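Local coordinates for ABC-type phosphate transport system, periplasmic component (PDB 4ECF), which binds phosphate and probably serves as the solute-binding component PstS of an ABC transporter that imports phosphate across the cytoplasmic membrane, at residues Gln72-Ile83 with Ile204-His215; Val87-Leu96 with Asn111-Asp119. All coordinates share one frame; numbering follows the deposited sequence.

Contact 1. Residues Gln72-Ile83 with Ile204-His215; sequences QLVDHRVAVVGI and IWSYEHLYTKGH
Val-80 divides its two methyls between the rings of Trp-205 and Tyr-207, one to each: CG1 meets Trp-205 CE3 at 3.6 Å, and CG2 meets Tyr-207 CD1 at the same 3.6 Å. CG1 lies anti to the backbone N and CG2 anti to the carbonyl carbon, a rotamer that gives each ring one branch. The rings also touch each other, Trp-205 CZ3 standing 3.7 Å above one face of Tyr-207. On the opposite face lies Arg-77, whose chain bends at chi3 (-79°) and brings NH1 3.3 Å above the ring centre. The guanidinium stands nearly upright on the phenol, with planes 85° apart, and CZ is 4.5 Å from the Tyr-207 centroid, a cation-pi contact. Away from these rings, Val-78 CG1 packs against Leu-210 CD1 at 3.8 Å.

The strands pair antiparallel, interrupted by a beta bulge: Val-78 N donates to Glu-208 O, and Glu-208 N returns to Ala-79 O, two residues set against one. Farther out the pairing turns polar. His-209 ND1 donates to Asp-75 OD1 over 2.7 Å, nearly straight at 169°, in the imidazole plane and on the syn side of the carboxylate. The same OD1 sits over one face of Tyr-211, offset toward its rim. His-76 ND1 donates to Leu-210 O at 2.8 Å, fixing its ring edge-on to the backbone. At the rim Lys-213 NZ bonds Gln-72 OE1 weakly and also Gln-49 O.

These long paired strands are consistent with the interlobe connection of a type II periplasmic binding protein. Helix 132-140 packs on Ile-83 and Ile-204, helix 218-228 on His-76 and Thr-212, while strand 55-58 continues the sheet beyond His-209 and Tyr-211.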
loop_
_atom_site.group_PDB
_atom_site.type_symbol
_atom_site.label_atom_id
_atom_site.label_comp_id
_atom_site.label_asym_id
_atom_site.label_seq_id
_atom_site.Cartn_x
_atom_site.Cartn_y
_atom_site.Cartn_z
ATOM N N GLN A 72 16.670 6.242 14.878
ATOM C CA GLN A 72 17.211 7.437 14.267
ATOM C C GLN A 72 16.203 8.096 13.283
ATOM O O GLN A 72 16.451 9.186 12.760
ATOM C CB GLN A 72 18.588 7.179 13.631
ATOM C CG GLN A 72 18.614 6.305 12.383
ATOM C CD GLN A 72 19.959 6.349 11.635
ATOM O OE1 GLN A 72 20.016 6.662 10.433
ATOM N NE2 GLN A 72 21.042 6.040 12.346
ATOM N N LEU A 73 15.067 7.438 13.066
ATOM C CA LEU A 73 14.042 7.968 12.200
ATOM C C LEU A 73 12.921 8.519 13.036
ATOM O O LEU A 73 12.733 8.123 14.189
ATOM C CB LEU A 73 13.518 6.888 11.257
ATOM C CG LEU A 73 14.567 6.188 10.389
ATOM C CD1 LEU A 73 13.948 5.090 9.504
ATOM C CD2 LEU A 73 15.311 7.215 9.564
ATOM N N VAL A 74 12.181 9.456 12.441
ATOM C CA VAL A 74 10.988 10.034 13.056
ATOM C C VAL A 74 9.768 9.729 12.174
ATOM O O VAL A 74 9.716 10.106 11.009
ATOM C CB VAL A 74 11.093 11.543 13.283
ATOM C CG1 VAL A 74 9.824 12.096 13.917
ATOM C CG2 VAL A 74 12.308 11.845 14.182
ATOM N N ASP A 75 8.806 9.038 12.767
ATOM C CA ASP A 75 7.567 8.636 12.128
ATOM C C ASP A 75 6.586 9.795 11.987
ATOM O O ASP A 75 6.507 10.676 12.861
ATOM C CB ASP A 75 6.940 7.483 12.954
ATOM C CG ASP A 75 5.840 6.748 12.207
ATOM O OD1 ASP A 75 5.755 6.924 10.976
ATOM O OD2 ASP A 75 5.077 5.996 12.857
ATOM N N HIS A 76 5.838 9.787 10.897
ATOM C CA HIS A 76 4.688 10.687 10.717
ATOM C C HIS A 76 3.652 9.922 9.965
ATOM O O HIS A 76 3.863 9.555 8.808
ATOM C CB HIS A 76 5.032 11.949 9.930
ATOM C CG HIS A 76 6.251 12.694 10.438
ATOM N ND1 HIS A 76 7.522 12.352 10.096
ATOM C CD2 HIS A 76 6.338 13.771 11.292
ATOM C CE1 HIS A 76 8.384 13.195 10.699
ATOM N NE2 HIS A 76 7.660 14.074 11.435
ATOM N N ARG A 77 2.589 9.533 10.635
ATOM C CA ARG A 77 1.508 8.808 9.955
ATOM C C ARG A 77 0.531 9.775 9.314
ATOM O O ARG A 77 0.192 10.804 9.925
ATOM C CB ARG A 77 0.825 7.811 10.890
ATOM C CG ARG A 77 1.601 6.519 11.048
ATOM C CD ARG A 77 0.883 5.515 11.926
ATOM N NE ARG A 77 1.027 5.810 13.358
ATOM C CZ ARG A 77 0.455 5.077 14.298
ATOM N NH1 ARG A 77 -0.340 4.068 13.961
ATOM N NH2 ARG A 77 0.658 5.358 15.570
ATOM N N VAL A 78 0.078 9.471 8.091
ATOM C CA VAL A 78 -0.698 10.414 7.292
ATOM C C VAL A 78 -1.986 9.846 6.734
ATOM O O VAL A 78 -2.829 10.582 6.255
ATOM C CB VAL A 78 0.183 10.992 6.161
ATOM C CG1 VAL A 78 1.431 11.672 6.729
ATOM C CG2 VAL A 78 0.564 9.953 5.093
ATOM N N ALA A 79 -2.147 8.527 6.802
ATOM C CA ALA A 79 -3.282 7.888 6.127
ATOM C C ALA A 79 -3.272 6.408 6.488
ATOM O O ALA A 79 -2.293 5.903 7.058
ATOM C CB ALA A 79 -3.160 8.054 4.615
ATOM N N VAL A 80 -4.392 5.755 6.200
ATOM C CA VAL A 80 -4.480 4.285 6.147
ATOM C C VAL A 80 -4.771 3.947 4.683
ATOM O O VAL A 80 -5.535 4.648 3.985
ATOM C CB VAL A 80 -5.569 3.740 7.089
ATOM C CG1 VAL A 80 -5.931 2.291 6.734
ATOM C CG2 VAL A 80 -5.125 3.944 8.545
ATOM N N VAL A 81 -4.138 2.903 4.179
ATOM C CA VAL A 81 -4.389 2.368 2.823
ATOM C C VAL A 81 -4.905 0.929 2.918
ATOM O O VAL A 81 -4.338 0.100 3.646
ATOM C CB VAL A 81 -3.121 2.475 1.949
ATOM C CG1 VAL A 81 -2.025 1.507 2.442
ATOM C CG2 VAL A 81 -3.460 2.313 0.476
ATOM N N GLY A 82 -5.987 0.650 2.196
ATOM C CA GLY A 82 -6.481 -0.696 2.010
ATOM C C GLY A 82 -5.739 -1.389 0.885
ATOM O O GLY A 82 -5.271 -0.736 -0.072
ATOM N N ILE A 83 -5.578 -2.690 1.040
ATOM C CA ILE A 83 -4.965 -3.564 0.017
ATOM C C ILE A 83 -5.970 -4.646 -0.354
ATOM O O ILE A 83 -6.611 -5.276 0.528
ATOM C CB ILE A 83 -3.662 -4.180 0.540
ATOM C CG1 ILE A 83 -2.629 -3.075 0.782
ATOM C CG2 ILE A 83 -3.123 -5.293 -0.417
ATOM C CD1 ILE A 83 -1.581 -3.489 1.785
ATOM N N ILE A 204 -7.034 -6.346 5.599
ATOM C CA ILE A 204 -5.785 -6.086 4.828
ATOM C C ILE A 204 -5.645 -4.576 4.547
ATOM O O ILE A 204 -6.211 -4.054 3.592
ATOM C CB ILE A 204 -5.703 -6.898 3.504
ATOM C CG1 ILE A 204 -6.335 -8.293 3.617
ATOM C CG2 ILE A 204 -4.241 -6.948 3.077
ATOM C CD1 ILE A 204 -6.279 -9.045 2.294
ATOM N N TRP A 205 -4.856 -3.898 5.400
ATOM C CA TRP A 205 -4.688 -2.458 5.364
ATOM C C TRP A 205 -3.459 -2.166 6.171
ATOM O O TRP A 205 -3.025 -2.990 7.020
ATOM C CB TRP A 205 -5.900 -1.686 5.884
ATOM C CG TRP A 205 -6.320 -2.014 7.290
ATOM C CD1 TRP A 205 -7.339 -2.856 7.694
ATOM C CD2 TRP A 205 -5.813 -1.397 8.493
ATOM N NE1 TRP A 205 -7.458 -2.853 9.058
ATOM C CE2 TRP A 205 -6.557 -1.994 9.606
ATOM C CE3 TRP A 205 -4.793 -0.477 8.769
ATOM C CZ2 TRP A 205 -6.320 -1.631 10.920
ATOM C CZ3 TRP A 205 -4.579 -0.118 10.112
ATOM C CH2 TRP A 205 -5.327 -0.700 11.155
ATOM N N SER A 206 -2.869 -1.008 5.942
ATOM C CA SER A 206 -1.769 -0.556 6.804
ATOM C C SER A 206 -1.797 0.956 6.983
ATOM O O SER A 206 -2.468 1.656 6.235
ATOM C CB SER A 206 -0.400 -0.981 6.271
ATOM O OG SER A 206 -0.023 -0.214 5.137
ATOM N N TYR A 207 -0.997 1.435 7.932
ATOM C CA TYR A 207 -0.779 2.859 8.096
ATOM C C TYR A 207 0.258 3.292 7.054
ATOM O O TYR A 207 1.139 2.520 6.682
ATOM C CB TYR A 207 -0.278 3.211 9.512
ATOM C CG TYR A 207 -1.270 2.854 10.608
ATOM C CD1 TYR A 207 -2.396 3.639 10.861
ATOM C CD2 TYR A 207 -1.070 1.719 11.388
ATOM C CE1 TYR A 207 -3.309 3.289 11.873
ATOM C CE2 TYR A 207 -1.980 1.364 12.388
ATOM C CZ TYR A 207 -3.087 2.190 12.636
ATOM O OH TYR A 207 -4.008 1.845 13.644
ATOM N N GLU A 208 0.072 4.502 6.555
ATOM C CA GLU A 208 1.010 5.170 5.631
ATOM C C GLU A 208 1.870 6.146 6.391
ATOM O O GLU A 208 1.354 6.990 7.166
ATOM C CB GLU A 208 0.250 5.913 4.547
ATOM C CG GLU A 208 -0.580 5.012 3.636
ATOM C CD GLU A 208 0.240 4.180 2.678
ATOM O OE1 GLU A 208 1.155 3.442 3.141
ATOM O OE2 GLU A 208 -0.061 4.279 1.473
ATOM N N HIS A 209 3.191 6.071 6.153
ATOM C CA HIS A 209 4.197 6.797 6.941
ATOM C C HIS A 209 5.067 7.678 6.065
ATOM O O HIS A 209 5.503 7.234 4.971
ATOM C CB HIS A 209 5.135 5.820 7.617
ATOM C CG HIS A 209 4.478 4.806 8.494
ATOM N ND1 HIS A 209 4.555 4.845 9.843
ATOM C CD2 HIS A 209 3.864 3.622 8.159
ATOM C CE1 HIS A 209 3.956 3.728 10.359
ATOM N NE2 HIS A 209 3.512 2.990 9.315
ATOM N N LEU A 210 5.345 8.890 6.535
ATOM C CA LEU A 210 6.359 9.778 5.912
ATOM C C LEU A 210 7.499 9.878 6.923
ATOM O O LEU A 210 7.392 10.626 7.876
ATOM C CB LEU A 210 5.790 11.149 5.584
ATOM C CG LEU A 210 4.602 11.192 4.603
ATOM C CD1 LEU A 210 4.174 12.620 4.337
ATOM C CD2 LEU A 210 4.932 10.487 3.302
ATOM N N TYR A 211 8.488 9.016 6.840
ATOM C CA TYR A 211 9.620 9.044 7.731
ATOM C C TYR A 211 10.635 10.092 7.362
ATOM O O TYR A 211 10.953 10.272 6.167
ATOM C CB TYR A 211 10.315 7.662 7.701
ATOM C CG TYR A 211 9.698 6.657 8.666
ATOM C CD1 TYR A 211 9.967 6.723 10.044
ATOM C CD2 TYR A 211 8.792 5.695 8.222
ATOM C CE1 TYR A 211 9.405 5.799 10.921
ATOM C CE2 TYR A 211 8.221 4.759 9.106
ATOM C CZ TYR A 211 8.495 4.824 10.440
ATOM O OH TYR A 211 7.937 3.895 11.323
ATOM N N THR A 212 11.207 10.695 8.409
ATOM C CA THR A 212 12.362 11.605 8.293
ATOM C C THR A 212 13.534 11.124 9.151
ATOM O O THR A 212 13.374 10.305 10.051
ATOM C CB THR A 212 11.974 13.049 8.647
ATOM O OG1 THR A 212 11.571 13.111 10.017
ATOM C CG2 THR A 212 10.829 13.577 7.673
ATOM N N LYS A 213 14.731 11.570 8.776
ATOM C CA LYS A 213 15.952 11.316 9.568
ATOM C C LYS A 213 16.141 12.482 10.487
ATOM O O LYS A 213 16.510 13.586 10.058
ATOM C CB LYS A 213 17.168 11.141 8.666
ATOM C CG LYS A 213 18.393 10.569 9.425
ATOM C CD LYS A 213 19.482 10.124 8.468
ATOM C CE LYS A 213 20.709 9.704 9.275
ATOM N NZ LYS A 213 21.579 8.749 8.551
ATOM N N GLY A 214 15.814 12.251 11.747
ATOM C CA GLY A 214 15.712 13.316 12.745
ATOM C C GLY A 214 14.435 14.072 12.581
ATOM O O GLY A 214 13.631 13.789 11.677
ATOM N N HIS A 215 14.208 15.045 13.475
ATOM C CA HIS A 215 13.050 15.883 13.350
ATOM C C HIS A 215 13.272 16.811 12.178
ATOM O O HIS A 215 14.346 17.410 12.018
ATOM C CB HIS A 215 12.744 16.639 14.662
ATOM C CG HIS A 215 12.601 15.714 15.874
ATOM N ND1 HIS A 215 11.437 15.104 16.204
ATOM C CD2 HIS A 215 13.561 15.213 16.751
ATOM C CE1 HIS A 215 11.623 14.310 17.276
ATOM N NE2 HIS A 215 12.919 14.350 17.611
#

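Contact 2. Residues Val87-Leu96 with Asn111-Asp119; sequences VNKKVGVKNL and NWKEVGGAD. With EDO (1,2-ethanediol), chain K.
Val-91 sets its branched CB over one face of the Trp-112 indole, the main apolar contact between a type I beta turn (Asn-88 to Val-91) and a loop opened by the 3-10 segment 112-114. Val-91 CB stands 3.6 Å from the centroid of the five-membered ring and only 5° off its normal, evidence for a CH-pi contact over the face. The six-membered ring is gripped by other valines: Val-93 CG2 approaches Trp-112 CZ3 at 3.7 Å, its side chain roughly at right angles to the tryptophan, and Val-87 CG1 reaches Trp-112 CH2 at 3.8 Å. Leu-96 CD2 comes in at the ring edge, near its plane, and packs on Val-115 CG2 at 3.8 Å.

With CG anti to the carbonyl carbon (chi1 -72°), the indole is directed at the valines, and NE1 is anchored by a hydrogen bond to Gly-168 O. With an alanine here, Gly-168 O would lose that donor and a gap would probably open under Val-91, Val-93 and Val-87.

The backbones close in beside the ring. Ala-118 N donates to Val-91 O at 3.0 Å, approaching 38° above the carbonyl plane. Val-93 CG1 rests on Gly-117 CA at 3.5 Å; the absence of a side chain on Gly-117 permits this approach to the methyl and to Val-91 O. Asn-88 makes an Asx turn, its OD1 accepting from Lys-90 N, and its amide holds a 1,2-ethanediol, probably from crystallisation, while ND2 also bonds Val-163 O. Within the opposing loop, Trp-112 O accepts two backbone amides, Val-115 N and Gly-117 N, which arrive from opposite faces of its carbonyl plane.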
loop_
_atom_site.group_PDB
_atom_site.type_symbol
_atom_site.label_atom_id
_atom_site.label_comp_id
_atom_site.label_asym_id
_atom_site.label_seq_id
_atom_site.Cartn_x
_atom_site.Cartn_y
_atom_site.Cartn_z
ATOM N N VAL A 87 -7.756 -9.590 -9.800
ATOM C CA VAL A 87 -7.656 -10.641 -10.786
ATOM C C VAL A 87 -7.956 -10.131 -12.179
ATOM O O VAL A 87 -8.596 -9.113 -12.368
ATOM C CB VAL A 87 -8.589 -11.825 -10.470
ATOM C CG1 VAL A 87 -8.250 -12.459 -9.121
ATOM C CG2 VAL A 87 -10.052 -11.406 -10.535
ATOM N N ASN A 88 -7.470 -10.880 -13.165
ATOM C CA ASN A 88 -7.830 -10.637 -14.543
ATOM C C ASN A 88 -9.342 -10.817 -14.658
ATOM O O ASN A 88 -9.922 -11.684 -14.011
ATOM C CB ASN A 88 -7.070 -11.617 -15.431
ATOM C CG ASN A 88 -7.421 -11.465 -16.902
ATOM O OD1 ASN A 88 -8.362 -12.089 -17.387
ATOM N ND2 ASN A 88 -6.662 -10.654 -17.615
ATOM N N LYS A 89 -9.994 -9.959 -15.422
ATOM C CA LYS A 89 -11.465 -9.929 -15.437
ATOM C C LYS A 89 -12.148 -11.189 -15.983
ATOM O O LYS A 89 -13.353 -11.372 -15.797
ATOM C CB LYS A 89 -11.931 -8.683 -16.209
ATOM C CG LYS A 89 -11.640 -7.391 -15.483
ATOM C CD LYS A 89 -12.263 -6.164 -16.146
ATOM C CE LYS A 89 -11.821 -6.001 -17.597
ATOM N NZ LYS A 89 -12.450 -4.803 -18.235
ATOM N N LYS A 90 -11.392 -12.073 -16.637
ATOM C CA LYS A 90 -11.946 -13.295 -17.184
ATOM C C LYS A 90 -11.734 -14.552 -16.317
ATOM O O LYS A 90 -12.062 -15.658 -16.767
ATOM C CB LYS A 90 -11.436 -13.500 -18.621
ATOM C CG LYS A 90 -11.817 -12.362 -19.551
ATOM C CD LYS A 90 -11.573 -12.724 -21.013
ATOM C CE LYS A 90 -11.399 -11.489 -21.895
ATOM N NZ LYS A 90 -12.584 -10.582 -21.911
ATOM N N VAL A 91 -11.258 -14.430 -15.068
ATOM C CA VAL A 91 -10.981 -15.665 -14.289
ATOM C C VAL A 91 -12.263 -16.352 -13.792
ATOM O O VAL A 91 -12.214 -17.517 -13.383
ATOM C CB VAL A 91 -9.976 -15.487 -13.129
ATOM C CG1 VAL A 91 -8.687 -14.810 -13.612
ATOM C CG2 VAL A 91 -10.571 -14.756 -11.930
ATOM N N GLY A 92 -13.387 -15.629 -13.812
ATOM C CA GLY A 92 -14.690 -16.219 -13.481
ATOM C C GLY A 92 -15.073 -16.240 -12.004
ATOM O O GLY A 92 -15.976 -16.989 -11.638
ATOM N N VAL A 93 -14.364 -15.475 -11.165
ATOM C CA VAL A 93 -14.718 -15.332 -9.757
ATOM C C VAL A 93 -14.546 -13.899 -9.297
ATOM O O VAL A 93 -13.713 -13.125 -9.822
ATOM C CB VAL A 93 -13.923 -16.254 -8.806
ATOM C CG1 VAL A 93 -13.963 -17.709 -9.292
ATOM C CG2 VAL A 93 -12.504 -15.769 -8.695
ATOM N N LYS A 94 -15.338 -13.566 -8.288
ATOM C CA LYS A 94 -15.355 -12.259 -7.663
ATOM C C LYS A 94 -15.118 -12.303 -6.154
ATOM O O LYS A 94 -15.040 -11.254 -5.508
ATOM C CB LYS A 94 -16.695 -11.561 -7.964
ATOM C CG LYS A 94 -16.840 -11.206 -9.440
ATOM C CD LYS A 94 -17.935 -10.200 -9.710
ATOM C CE LYS A 94 -18.133 -10.057 -11.217
ATOM N NZ LYS A 94 -18.326 -8.635 -11.614
ATOM N N ASN A 95 -14.971 -13.510 -5.610
ATOM C CA ASN A 95 -14.827 -13.731 -4.185
ATOM C C ASN A 95 -13.983 -14.970 -3.969
ATOM O O ASN A 95 -14.036 -15.891 -4.784
ATOM C CB ASN A 95 -16.172 -13.966 -3.495
ATOM C CG ASN A 95 -16.031 -14.217 -1.997
ATOM O OD1 ASN A 95 -15.743 -13.289 -1.217
ATOM N ND2 ASN A 95 -16.156 -15.521 -1.596
ATOM N N LEU A 96 -13.189 -14.941 -2.899
ATOM C CA LEU A 96 -12.506 -16.146 -2.361
ATOM C C LEU A 96 -12.631 -16.173 -0.853
ATOM O O LEU A 96 -12.719 -15.115 -0.220
ATOM C CB LEU A 96 -11.009 -16.139 -2.721
ATOM C CG LEU A 96 -10.652 -16.272 -4.196
ATOM C CD1 LEU A 96 -9.148 -15.986 -4.368
ATOM C CD2 LEU A 96 -11.002 -17.597 -4.838
ATOM N N ASN A 111 -5.757 -24.095 -10.731
ATOM C CA ASN A 111 -6.725 -23.773 -11.769
ATOM C C ASN A 111 -7.953 -23.079 -11.136
ATOM O O ASN A 111 -8.468 -23.492 -10.082
ATOM C CB ASN A 111 -7.098 -25.064 -12.497
ATOM C CG ASN A 111 -7.912 -24.812 -13.741
ATOM O OD1 ASN A 111 -9.031 -24.317 -13.655
ATOM N ND2 ASN A 111 -7.376 -25.227 -14.923
ATOM N N TRP A 112 -8.440 -22.010 -11.761
ATOM C CA TRP A 112 -9.580 -21.291 -11.245
ATOM C C TRP A 112 -10.854 -22.127 -11.135
ATOM O O TRP A 112 -11.735 -21.843 -10.323
ATOM C CB TRP A 112 -9.852 -20.066 -12.118
ATOM C CG TRP A 112 -8.820 -19.005 -11.922
ATOM C CD1 TRP A 112 -7.778 -18.660 -12.764
ATOM C CD2 TRP A 112 -8.695 -18.146 -10.764
ATOM N NE1 TRP A 112 -7.024 -17.666 -12.226
ATOM C CE2 TRP A 112 -7.526 -17.299 -11.015
ATOM C CE3 TRP A 112 -9.399 -17.994 -9.593
ATOM C CZ2 TRP A 112 -7.100 -16.366 -10.098
ATOM C CZ3 TRP A 112 -8.978 -17.018 -8.679
ATOM C CH2 TRP A 112 -7.852 -16.235 -8.937
ATOM N N LYS A 113 -10.963 -23.209 -11.896
ATOM C CA LYS A 113 -12.149 -24.029 -11.791
ATOM C C LYS A 113 -12.309 -24.641 -10.392
ATOM O O LYS A 113 -13.412 -24.983 -9.987
ATOM C CB LYS A 113 -12.111 -25.159 -12.839
ATOM C CG LYS A 113 -13.402 -25.990 -12.870
ATOM C CD LYS A 113 -13.361 -27.055 -13.953
ATOM C CE LYS A 113 -14.629 -27.906 -13.969
ATOM N NZ LYS A 113 -14.557 -28.991 -14.993
ATOM N N GLU A 114 -11.197 -24.783 -9.677
ATOM C CA GLU A 114 -11.183 -25.359 -8.346
ATOM C C GLU A 114 -11.900 -24.461 -7.337
ATOM O O GLU A 114 -12.267 -24.926 -6.251
ATOM C CB GLU A 114 -9.746 -25.591 -7.874
ATOM C CG GLU A 114 -8.991 -26.601 -8.735
ATOM C CD GLU A 114 -7.566 -26.812 -8.261
ATOM O OE1 GLU A 114 -7.413 -27.390 -7.168
ATOM O OE2 GLU A 114 -6.591 -26.404 -8.962
ATOM N N VAL A 115 -12.110 -23.204 -7.692
ATOM C CA VAL A 115 -12.762 -22.269 -6.803
ATOM C C VAL A 115 -14.014 -21.682 -7.478
ATOM O O VAL A 115 -14.498 -20.642 -7.093
ATOM C CB VAL A 115 -11.817 -21.155 -6.296
ATOM C CG1 VAL A 115 -10.720 -21.707 -5.425
ATOM C CG2 VAL A 115 -11.204 -20.340 -7.446
ATOM N N GLY A 116 -14.547 -22.401 -8.464
ATOM C CA GLY A 116 -15.813 -22.041 -9.124
ATOM C C GLY A 116 -15.672 -21.132 -10.327
ATOM O O GLY A 116 -16.666 -20.598 -10.824
ATOM N N GLY A 117 -14.439 -20.907 -10.778
ATOM C CA GLY A 117 -14.177 -20.028 -11.906
ATOM C C GLY A 117 -14.014 -20.794 -13.207
ATOM O O GLY A 117 -14.413 -21.946 -13.303
ATOM N N ALA A 118 -13.450 -20.120 -14.205
ATOM C CA ALA A 118 -13.224 -20.704 -15.540
ATOM C C ALA A 118 -12.166 -21.787 -15.454
ATOM O O ALA A 118 -11.324 -21.742 -14.573
ATOM C CB ALA A 118 -12.777 -19.614 -16.503
ATOM N N ASP A 119 -12.164 -22.711 -16.412
ATOM C CA ASP A 119 -11.071 -23.682 -16.548
ATOM C C ASP A 119 -9.892 -22.920 -17.156
ATOM O O ASP A 119 -9.809 -22.693 -18.378
ATOM C CB ASP A 119 -11.510 -24.884 -17.418
ATOM C CG ASP A 119 -10.508 -26.007 -17.400
ATOM O OD1 ASP A 119 -9.328 -25.744 -17.071
ATOM O OD2 ASP A 119 -10.873 -27.143 -17.742
HETATM C C1 EDO K . -7.017 -11.895 -21.389
HETATM O O1 EDO K . -7.844 -12.479 -20.372
HETATM C C2 EDO K . -7.445 -10.462 -21.670
HETATM O O2 EDO K . -7.482 -9.728 -20.444
#

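Overall arrangement
Contact 1 and contact 2 lie on opposite sides of the chain's centre, their own centres 35 Å apart, yet segment 87-96 comes only a few residues after 72-83. Strand 73-87 supplies the first half of contact 1 and ends at Val-87, where contact 2 begins. Both halves of contact 2 are then completed, around helix 98-105, before the chain returns at 204-215 to close contact 1. The two also reach the same mixed sheet, contact 2 through strand 95-96 beside strand 183-187. Contact 1 therefore ties together distant parts of the chain near the middle, probably between the lobes, whereas contact 2 is a local closure about 24 Å from the chain's centre, probably at the outer end of one lobe.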